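Local structure of formate-dependent phosphoribosylglycinamide formyltransferase (Mycobacterium tuberculosis H37Rv, 6KHR) at residues S313-V316 against T317-S320; A396-V399 against A400-R403; V383-G386 against R387-V391; L32-A35 against E36-E40. The protein belongs to the ATP-grasp superfamily of enzymes and, in this model, forms an assembly of two subunits. One frame throughout, in Å; residues are numbered along the deposited sequence.

Contact 1 is the most buried of the four, and contacts 2, 3 and 4 are only partly covered. Contacts 1, 3 and 4 form one neighbourhood: the indole of Trp315 in contact 1 packs on Phe385 and Val391 of contact 3 and on Glu40 of contact 4. Contact 2 touches none of them; its nearest atoms are about 7 Å from those of contact 1 and about 19 Å from those of contact 4. Contacts 1, 2 and 4 lie where a loop or turn leads into a helix; their carbonyls collect backbone N-H and, in contacts 1 and 4, a hydroxyl. The hairpin, contact 3, instead uses paired strand bonds and apolar packing. Strand 390-395 leads from contact 3 into contact 2.

Contact 1 (S313-V316 against T317-S320)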
loop_
_atom_site.group_PDB
_atom_site.type_symbol
_atom_site.label_atom_id
_atom_site.label_comp_id
_atom_site.label_asym_id
_atom_site.label_seq_id
_atom_site.Cartn_x
_atom_site.Cartn_y
_atom_site.Cartn_z
ATOM N N SER A 313 7.398 1.666 -13.803
ATOM C CA SER A 313 7.402 3.086 -13.457
ATOM C C SER A 313 6.247 3.475 -12.538
ATOM O O SER A 313 6.354 4.484 -11.831
ATOM C CB SER A 313 7.361 3.958 -14.705
ATOM O OG SER A 313 6.125 3.821 -15.364
ATOM N N ALA A 314 5.163 2.691 -12.522
ATOM C CA ALA A 314 4.011 2.991 -11.677
ATOM C C ALA A 314 4.327 2.908 -10.179
ATOM O O ALA A 314 3.550 3.440 -9.378
ATOM C CB ALA A 314 2.860 2.039 -12.016
ATOM N N TRP A 315 5.438 2.255 -9.791
ATOM C CA TRP A 315 5.759 2.051 -8.377
ATOM C C TRP A 315 5.760 3.343 -7.570
ATOM O O TRP A 315 5.482 3.318 -6.367
ATOM C CB TRP A 315 7.130 1.385 -8.225
ATOM C CG TRP A 315 7.064 -0.088 -8.267
ATOM C CD1 TRP A 315 7.462 -0.893 -9.287
ATOM C CD2 TRP A 315 6.551 -0.952 -7.242
ATOM N NE1 TRP A 315 7.238 -2.202 -8.959
ATOM C CE2 TRP A 315 6.674 -2.269 -7.715
ATOM C CE3 TRP A 315 6.019 -0.736 -5.966
ATOM C CZ2 TRP A 315 6.277 -3.365 -6.965
ATOM C CZ3 TRP A 315 5.638 -1.827 -5.215
ATOM C CH2 TRP A 315 5.771 -3.130 -5.718
ATOM N N VAL A 316 6.089 4.475 -8.198
ATOM C CA VAL A 316 6.076 5.743 -7.465
ATOM C C VAL A 316 4.708 6.003 -6.851
ATOM O O VAL A 316 4.615 6.625 -5.784
ATOM C CB VAL A 316 6.512 6.910 -8.387
ATOM C CG1 VAL A 316 5.563 7.063 -9.571
ATOM C CG2 VAL A 316 6.568 8.204 -7.631
ATOM N N THR A 317 3.633 5.506 -7.485
ATOM C CA THR A 317 2.279 5.819 -7.032
ATOM C C THR A 317 2.000 5.273 -5.638
ATOM O O THR A 317 1.173 5.856 -4.922
ATOM C CB THR A 317 1.213 5.317 -8.031
ATOM O OG1 THR A 317 1.327 3.900 -8.227
ATOM C CG2 THR A 317 1.336 6.041 -9.384
ATOM N N VAL A 318 2.727 4.223 -5.214
ATOM C CA VAL A 318 2.517 3.643 -3.884
ATOM C C VAL A 318 2.591 4.721 -2.812
ATOM O O VAL A 318 1.903 4.636 -1.788
ATOM C CB VAL A 318 3.527 2.493 -3.628
ATOM C CG1 VAL A 318 3.532 2.085 -2.179
ATOM C CG2 VAL A 318 3.203 1.282 -4.500
ATOM N N ARG A 319 3.379 5.779 -3.051
ATOM C CA ARG A 319 3.483 6.885 -2.107
ATOM C C ARG A 319 3.047 8.237 -2.650
ATOM O O ARG A 319 2.803 9.140 -1.845
ATOM C CB ARG A 319 4.926 7.033 -1.588
ATOM C CG ARG A 319 5.363 5.963 -0.616
ATOM C CD ARG A 319 4.530 6.059 0.648
ATOM N NE ARG A 319 4.731 4.907 1.511
ATOM C CZ ARG A 319 3.863 4.520 2.438
ATOM N NH1 ARG A 319 2.739 5.205 2.613
ATOM N NH2 ARG A 319 4.116 3.453 3.189
ATOM N N SER A 320 2.949 8.421 -3.968
ATOM C CA SER A 320 2.647 9.762 -4.472
ATOM C C SER A 320 1.169 10.003 -4.746
ATOM O O SER A 320 0.761 11.166 -4.865
ATOM C CB SER A 320 3.435 10.048 -5.745
ATOM O OG SER A 320 3.384 8.934 -6.613
#
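Thr317 reaches back to Ala314 and Val318 lies alongside Trp315, so two side chains of the short helix 317-320 are set against the turn that precedes it. With chi1 at 58°, Thr317 OG1 sits between its own backbone N and carbonyl carbon, from where it donates to Ala314 O at 2.5 Å, tilted 19° from the carbonyl plane. Ala314 O is gripped a second time by Thr317 N, at 2.8 Å. Thr317 OG1 in turn accepts from Val325 N, so the hydroxyl both donates and accepts. Trp315 and Val318 point the same way, and the benzo part of the indole meets the valine methyl obliquely, with Trp315 CE3 3.8 Å from Val318 CG2. Val318 N also donates to Trp315 O at 3.1 Å. One residue further on, Val316 O gathers Arg319 N at 3.1 Å and Ser320 N at 3.0 Å. Ser320 OG lies 2.7 Å from Val316 O, but its proton may go to Gln261 OE1 instead. The indole of Trp315 makes an edge-to-face pair with Phe326 of helix 325-334. The Arg319 side chain leads away to salt bridges with Asp381 and with Glu327 of the second subunit, while Val316 packs on strands 238-252, 256-261 and 346-351.

Contact 2 (A396-V399 against A400-R403)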
loop_
_atom_site.group_PDB
_atom_site.type_symbol
_atom_site.label_atom_id
_atom_site.label_comp_id
_atom_site.label_asym_id
_atom_site.label_seq_id
_atom_site.Cartn_x
_atom_site.Cartn_y
_atom_site.Cartn_z
ATOM N N ALA A 396 8.336 14.548 -1.391
ATOM C CA ALA A 396 8.882 15.866 -1.099
ATOM C C ALA A 396 7.924 16.918 -1.628
ATOM O O ALA A 396 7.047 16.604 -2.455
ATOM C CB ALA A 396 10.247 16.046 -1.761
ATOM N N PRO A 397 8.051 18.169 -1.193
ATOM C CA PRO A 397 7.267 19.239 -1.831
ATOM C C PRO A 397 7.652 19.480 -3.265
ATOM O O PRO A 397 6.878 20.115 -3.984
ATOM C CB PRO A 397 7.557 20.473 -0.970
ATOM C CG PRO A 397 8.023 19.938 0.337
ATOM C CD PRO A 397 8.691 18.605 0.055
ATOM N N GLU A 398 8.810 19.009 -3.727
ATOM C CA GLU A 398 9.180 19.171 -5.129
ATOM C C GLU A 398 9.753 17.880 -5.679
ATOM O O GLU A 398 10.397 17.101 -4.960
ATOM C CB GLU A 398 10.193 20.288 -5.340
ATOM C CG GLU A 398 9.612 21.671 -5.269
ATOM C CD GLU A 398 9.390 22.120 -3.836
ATOM O OE1 GLU A 398 10.276 21.876 -2.972
ATOM O OE2 GLU A 398 8.314 22.698 -3.576
ATOM N N VAL A 399 9.504 17.665 -6.974
ATOM C CA VAL A 399 9.996 16.462 -7.638
ATOM C C VAL A 399 11.506 16.388 -7.525
ATOM O O VAL A 399 12.076 15.310 -7.315
ATOM C CB VAL A 399 9.533 16.429 -9.111
ATOM C CG1 VAL A 399 10.205 15.296 -9.852
ATOM C CG2 VAL A 399 8.038 16.271 -9.169
ATOM N N ALA A 400 12.168 17.540 -7.622
ATOM C CA ALA A 400 13.623 17.566 -7.606
ATOM C C ALA A 400 14.164 17.046 -6.281
ATOM O O ALA A 400 15.096 16.231 -6.259
ATOM C CB ALA A 400 14.113 18.987 -7.876
ATOM N N ILE A 401 13.582 17.495 -5.160
ATOM C CA ILE A 401 13.975 16.936 -3.875
ATOM C C ILE A 401 13.585 15.466 -3.807
ATOM O O ILE A 401 14.349 14.625 -3.317
ATOM C CB ILE A 401 13.358 17.747 -2.720
ATOM C CG1 ILE A 401 13.834 19.193 -2.753
ATOM C CG2 ILE A 401 13.691 17.121 -1.364
ATOM C CD1 ILE A 401 12.833 20.131 -2.126
ATOM N N ALA A 402 12.412 15.124 -4.339
ATOM C CA ALA A 402 11.968 13.743 -4.247
ATOM C C ALA A 402 12.898 12.804 -5.018
ATOM O O ALA A 402 13.172 11.685 -4.562
ATOM C CB ALA A 402 10.523 13.654 -4.715
ATOM N N ARG A 403 13.448 13.260 -6.142
ATOM C CA ARG A 403 14.404 12.416 -6.859
ATOM C C ARG A 403 15.734 12.324 -6.124
ATOM O O ARG A 403 16.347 11.249 -6.076
ATOM C CB ARG A 403 14.610 12.928 -8.283
ATOM C CG ARG A 403 13.391 12.748 -9.144
ATOM C CD ARG A 403 13.570 13.354 -10.490
ATOM N NE ARG A 403 14.618 12.664 -11.233
ATOM C CZ ARG A 403 15.017 13.013 -12.451
ATOM N NH1 ARG A 403 14.459 14.045 -13.069
ATOM N NH2 ARG A 403 15.977 12.334 -13.050
#
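Ala402 N donates to Glu398 O at 2.9 Å and Arg403 N to Val399 O at 2.7 Å, two successive i to i+4 bonds that open helix 399-413. Their N-H...O angles, 156° and 152°, are those of regular helical bonds. Glu398 occupies the N-cap position and still has extended backbone angles, whereas Val399 already has helical ones, so the chain changes course between these two residues. Ahead of them, Ala396 folds its methyl back onto the helix: Ala396 CB lies 3.6 Å from Ile401 CG2 and 3.8 Å from Ala402 CB, a small apolar patch against the first turn. Glu398 and Ile401 run side by side in the same direction, the acid bending at chi2 (79°) to bring OE1 next to the Ile401 CD1 methyl. Val399 and Arg403 cross obliquely. Val399 CG1, anti to the backbone N, reaches 3.9 Å from Arg403 CD, so the valine touches the aliphatic part of the arginine. The guanidinium group goes on to a salt bridge with Glu258 and a cation-pi contact with Trp260, both on strand 256-261. These features are those of a helix N-terminus, with Glu398 at the N-cap position of a short link that joins strand 390-395 to helix 399-413, the last helix of the model.

Contact 3 (V383-G386 against R387-V391); sequences VIFG and RGLGV
Val383 pairs with Val391 in a beta hairpin, on the strand side of its loop; strand 380-384 is the outermost strand of the large antiparallel sheet within this chain, and 390-395 is its inner neighbour. The segments run 168° apart, close to exactly antiparallel. Val383 and Val391 are a hydrogen-bonded pair: Val383 N to Val391 O and Val391 N to Val383 O are each 3.0 Å. Ile384 and Gly390 follow as a non-hydrogen-bonded pair, and Gly390 CA makes a CH...O contact of 3.3 Å with Val383 O. The last rung is poorer, since Phe385 N reaches Leu389 O at 2.9 Å in a bent, weak bond. The valines share one face of the sheet, with Val383 CB and Val391 CB 4.2 Å apart. With CG1 anti to the backbone N (chi1 180°), Val391 leaves CG2 for the indole of Trp315. Phe385 and Leu389 lie side by side, pointing the same way; Phe385 CB meets Leu389 CB at 3.5 Å, and Leu389 CD1 approaches the ring obliquely near CD2. The Phe385 ring also packs on helix 36-47, at Arg39 among others. Beyond them Gly386, with phi 117° and a backbone shape that leaves little room for a side chain, turns the chain into Arg387 and Gly388, both poorly ordered. This is a beta hairpin with a glycine-containing loop at the margin of a larger antiparallel sheet, whose outer strand meets the second subunit at Ile384.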
loop_
_atom_site.group_PDB
_atom_site.type_symbol
_atom_site.label_atom_id
_atom_site.label_comp_id
_atom_site.label_asym_id
_atom_site.label_seq_id
_atom_site.Cartn_x
_atom_site.Cartn_y
_atom_site.Cartn_z
ATOM N N VAL A 383 10.335 -1.016 -0.336
ATOM C CA VAL A 383 9.591 -2.287 -0.518
ATOM C C VAL A 383 10.632 -3.343 -0.873
ATOM O O VAL A 383 11.111 -3.289 -1.955
ATOM C CB VAL A 383 8.530 -2.172 -1.617
ATOM C CG1 VAL A 383 7.551 -3.317 -1.560
ATOM C CG2 VAL A 383 7.777 -0.879 -1.553
ATOM N N ILE A 384 10.971 -4.237 0.054
ATOM C CA ILE A 384 11.993 -5.306 -0.130
ATOM C C ILE A 384 11.312 -6.509 -0.759
ATOM O O ILE A 384 10.232 -6.808 -0.338
ATOM C CB ILE A 384 12.647 -5.644 1.214
ATOM C CG1 ILE A 384 13.384 -4.429 1.735
ATOM C CG2 ILE A 384 13.597 -6.809 1.087
ATOM C CD1 ILE A 384 14.048 -3.734 0.641
ATOM N N PHE A 385 11.967 -7.210 -1.680
ATOM C CA PHE A 385 11.214 -8.261 -2.395
ATOM C C PHE A 385 11.965 -9.559 -2.688
ATOM O O PHE A 385 11.472 -10.233 -3.591
ATOM C CB PHE A 385 10.778 -7.706 -3.751
ATOM C CG PHE A 385 9.384 -7.148 -3.748
ATOM C CD1 PHE A 385 8.359 -7.831 -3.114
ATOM C CD2 PHE A 385 9.107 -5.943 -4.358
ATOM C CE1 PHE A 385 7.075 -7.321 -3.080
ATOM C CE2 PHE A 385 7.820 -5.440 -4.322
ATOM C CZ PHE A 385 6.809 -6.127 -3.691
ATOM N N GLY A 386 13.042 -9.940 -2.015
ATOM C CA GLY A 386 13.602 -11.243 -2.435
ATOM C C GLY A 386 14.996 -11.109 -3.002
ATOM O O GLY A 386 15.768 -10.365 -2.384
ATOM N N ARG A 387 15.354 -11.757 -4.122
ATOM C CA ARG A 387 16.758 -11.485 -4.399
ATOM C C ARG A 387 16.858 -10.383 -5.444
ATOM O O ARG A 387 16.242 -10.472 -6.511
ATOM C CB ARG A 387 17.494 -12.745 -4.864
ATOM C CG ARG A 387 16.874 -13.464 -6.054
ATOM C CD ARG A 387 17.861 -14.439 -6.692
ATOM N NE ARG A 387 18.324 -15.455 -5.755
ATOM C CZ ARG A 387 19.207 -16.404 -6.058
ATOM N NH1 ARG A 387 19.723 -16.470 -7.278
ATOM N NH2 ARG A 387 19.571 -17.291 -5.141
ATOM N N GLY A 388 17.616 -9.338 -5.124
ATOM C CA GLY A 388 17.854 -8.261 -6.058
ATOM C C GLY A 388 16.664 -7.388 -6.376
ATOM O O GLY A 388 16.802 -6.456 -7.175
ATOM N N LEU A 389 15.494 -7.646 -5.792
ATOM C CA LEU A 389 14.313 -6.834 -6.061
ATOM C C LEU A 389 14.030 -5.940 -4.860
ATOM O O LEU A 389 13.877 -6.426 -3.732
ATOM C CB LEU A 389 13.095 -7.703 -6.388
ATOM C CG LEU A 389 12.129 -7.085 -7.416
ATOM C CD1 LEU A 389 11.286 -5.957 -6.851
ATOM C CD2 LEU A 389 12.906 -6.583 -8.628
ATOM N N GLY A 390 13.980 -4.639 -5.108
ATOM C CA GLY A 390 13.580 -3.684 -4.101
ATOM C C GLY A 390 13.199 -2.385 -4.766
ATOM O O GLY A 390 13.641 -2.090 -5.878
ATOM N N VAL A 391 12.374 -1.605 -4.078
ATOM C CA VAL A 391 11.957 -0.291 -4.541
ATOM C C VAL A 391 12.326 0.736 -3.485
ATOM O O VAL A 391 11.961 0.593 -2.309
ATOM C CB VAL A 391 10.447 -0.240 -4.840
ATOM C CG1 VAL A 391 10.066 1.150 -5.310
ATOM C CG2 VAL A 391 10.050 -1.306 -5.875
#

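Contact 4 (L32-A35 against E36-E40)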
loop_
_atom_site.group_PDB
_atom_site.type_symbol
_atom_site.label_atom_id
_atom_site.label_comp_id
_atom_site.label_asym_id
_atom_site.label_seq_id
_atom_site.Cartn_x
_atom_site.Cartn_y
_atom_site.Cartn_z
ATOM N N LEU A 32 -3.596 -14.334 -12.993
ATOM C CA LEU A 32 -2.645 -15.042 -13.843
ATOM C C LEU A 32 -1.297 -14.331 -13.739
ATOM O O LEU A 32 -1.117 -13.215 -14.254
ATOM C CB LEU A 32 -3.153 -15.099 -15.282
ATOM C CG LEU A 32 -4.093 -16.243 -15.700
ATOM C CD1 LEU A 32 -4.830 -16.877 -14.527
ATOM C CD2 LEU A 32 -5.084 -15.783 -16.762
ATOM N N GLY A 33 -0.360 -14.960 -13.051
ATOM C CA GLY A 33 0.913 -14.346 -12.726
ATOM C C GLY A 33 0.976 -14.093 -11.232
ATOM O O GLY A 33 -0.013 -13.690 -10.605
ATOM N N SER A 34 2.136 -14.371 -10.663
ATOM C CA SER A 34 2.296 -14.213 -9.207
ATOM C C SER A 34 3.636 -13.583 -8.908
ATOM O O SER A 34 4.249 -13.968 -7.950
ATOM C CB SER A 34 2.183 -15.503 -8.514
ATOM O OG SER A 34 0.882 -15.992 -8.640
ATOM N N ALA A 35 3.989 -12.546 -9.646
ATOM C CA ALA A 35 5.264 -11.854 -9.402
ATOM C C ALA A 35 5.095 -10.752 -8.358
ATOM O O ALA A 35 4.114 -10.710 -7.665
ATOM C CB ALA A 35 5.813 -11.322 -10.688
ATOM N N GLU A 36 6.028 -9.827 -8.317
ATOM C CA GLU A 36 5.991 -8.832 -7.231
ATOM C C GLU A 36 4.728 -7.996 -7.216
ATOM O O GLU A 36 4.105 -7.985 -6.177
ATOM C CB GLU A 36 7.307 -8.115 -7.010
ATOM C CG GLU A 36 8.239 -8.960 -6.176
ATOM C CD GLU A 36 9.143 -9.865 -6.988
ATOM O OE1 GLU A 36 9.078 -9.796 -8.215
ATOM O OE2 GLU A 36 9.907 -10.626 -6.384
ATOM N N PRO A 37 4.148 -7.180 -8.322
ATOM C CA PRO A 37 2.941 -6.344 -8.386
ATOM C C PRO A 37 1.676 -7.159 -8.232
ATOM O O PRO A 37 0.657 -6.643 -7.750
ATOM C CB PRO A 37 3.032 -5.683 -9.770
ATOM C CG PRO A 37 4.439 -5.814 -10.184
ATOM C CD PRO A 37 4.910 -7.112 -9.584
ATOM N N SER A 38 1.734 -8.431 -8.633
ATOM C CA SER A 38 0.662 -9.373 -8.340
ATOM C C SER A 38 0.424 -9.495 -6.832
ATOM O O SER A 38 -0.719 -9.688 -6.398
ATOM C CB SER A 38 1.015 -10.723 -8.963
ATOM O OG SER A 38 -0.077 -11.615 -8.952
ATOM N N ARG A 39 1.473 -9.356 -6.014
ATOM C CA ARG A 39 1.281 -9.474 -4.571
ATOM C C ARG A 39 0.574 -8.252 -3.998
ATOM O O ARG A 39 -0.342 -8.385 -3.179
ATOM C CB ARG A 39 2.616 -9.695 -3.858
ATOM C CG ARG A 39 2.493 -9.654 -2.341
ATOM C CD ARG A 39 3.829 -9.708 -1.598
ATOM N NE ARG A 39 3.636 -9.511 -0.159
ATOM C CZ ARG A 39 3.810 -8.349 0.468
ATOM N NH1 ARG A 39 4.204 -7.273 -0.214
ATOM N NH2 ARG A 39 3.600 -8.262 1.777
ATOM N N GLU A 40 0.978 -7.061 -4.422
ATOM C CA GLU A 40 0.356 -5.847 -3.910
ATOM C C GLU A 40 -1.103 -5.753 -4.354
ATOM O O GLU A 40 -1.992 -5.471 -3.543
ATOM C CB GLU A 40 1.166 -4.622 -4.366
ATOM C CG GLU A 40 2.656 -4.720 -4.083
ATOM C CD GLU A 40 3.012 -4.378 -2.637
ATOM O OE1 GLU A 40 2.263 -3.596 -2.015
ATOM O OE2 GLU A 40 4.037 -4.889 -2.125
#
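Gly33, one residue past strand 28-32, offers its carbonyl to the hydroxyl of Ser38, and this bond fastens the loop to the beginning of helix 36-47. Ser38 OG donates to Gly33 O at 2.7 Å from above the carbonyl plane, 39° out of it. The serine gets there by holding OG anti to its own N (chi1 -169°), which aims the hydroxyl back at the strand end. Next, Ser34 turns its side chain away and its backbone N bonds to Asp56 OD2, while Ser34 CA lies 3.5 Å from Ser38 OG, so the hydroxyl rests against the Gly33-Ser34 backbone. Ala35 then meets the helix with its carbonyl: Ala35 O lies 3.4 Å from Ser38 CB and takes a weak, bent bond from Arg39 N at 3.4 Å. The same amide, Arg39 N, also donates to Glu36 O at 3.0 Å. Further along, Arg39 NH1 makes a salt bridge to Glu40 OE2 at 3.1 Å, and Arg39 NH2 bonds to Gln46 of the second subunit. Strand 28-32 is the middle one of the five-stranded parallel sheet, and this strand-to-helix link is consistent with the Rossmann-like N-terminal domain of ATP-grasp enzymes. Around it, Ser38 packs on Ala63 of helix 62-66, Pro37 on Phe326 of helix 325-334, and Glu36 and Glu40 on Phe385 just past strand 380-384.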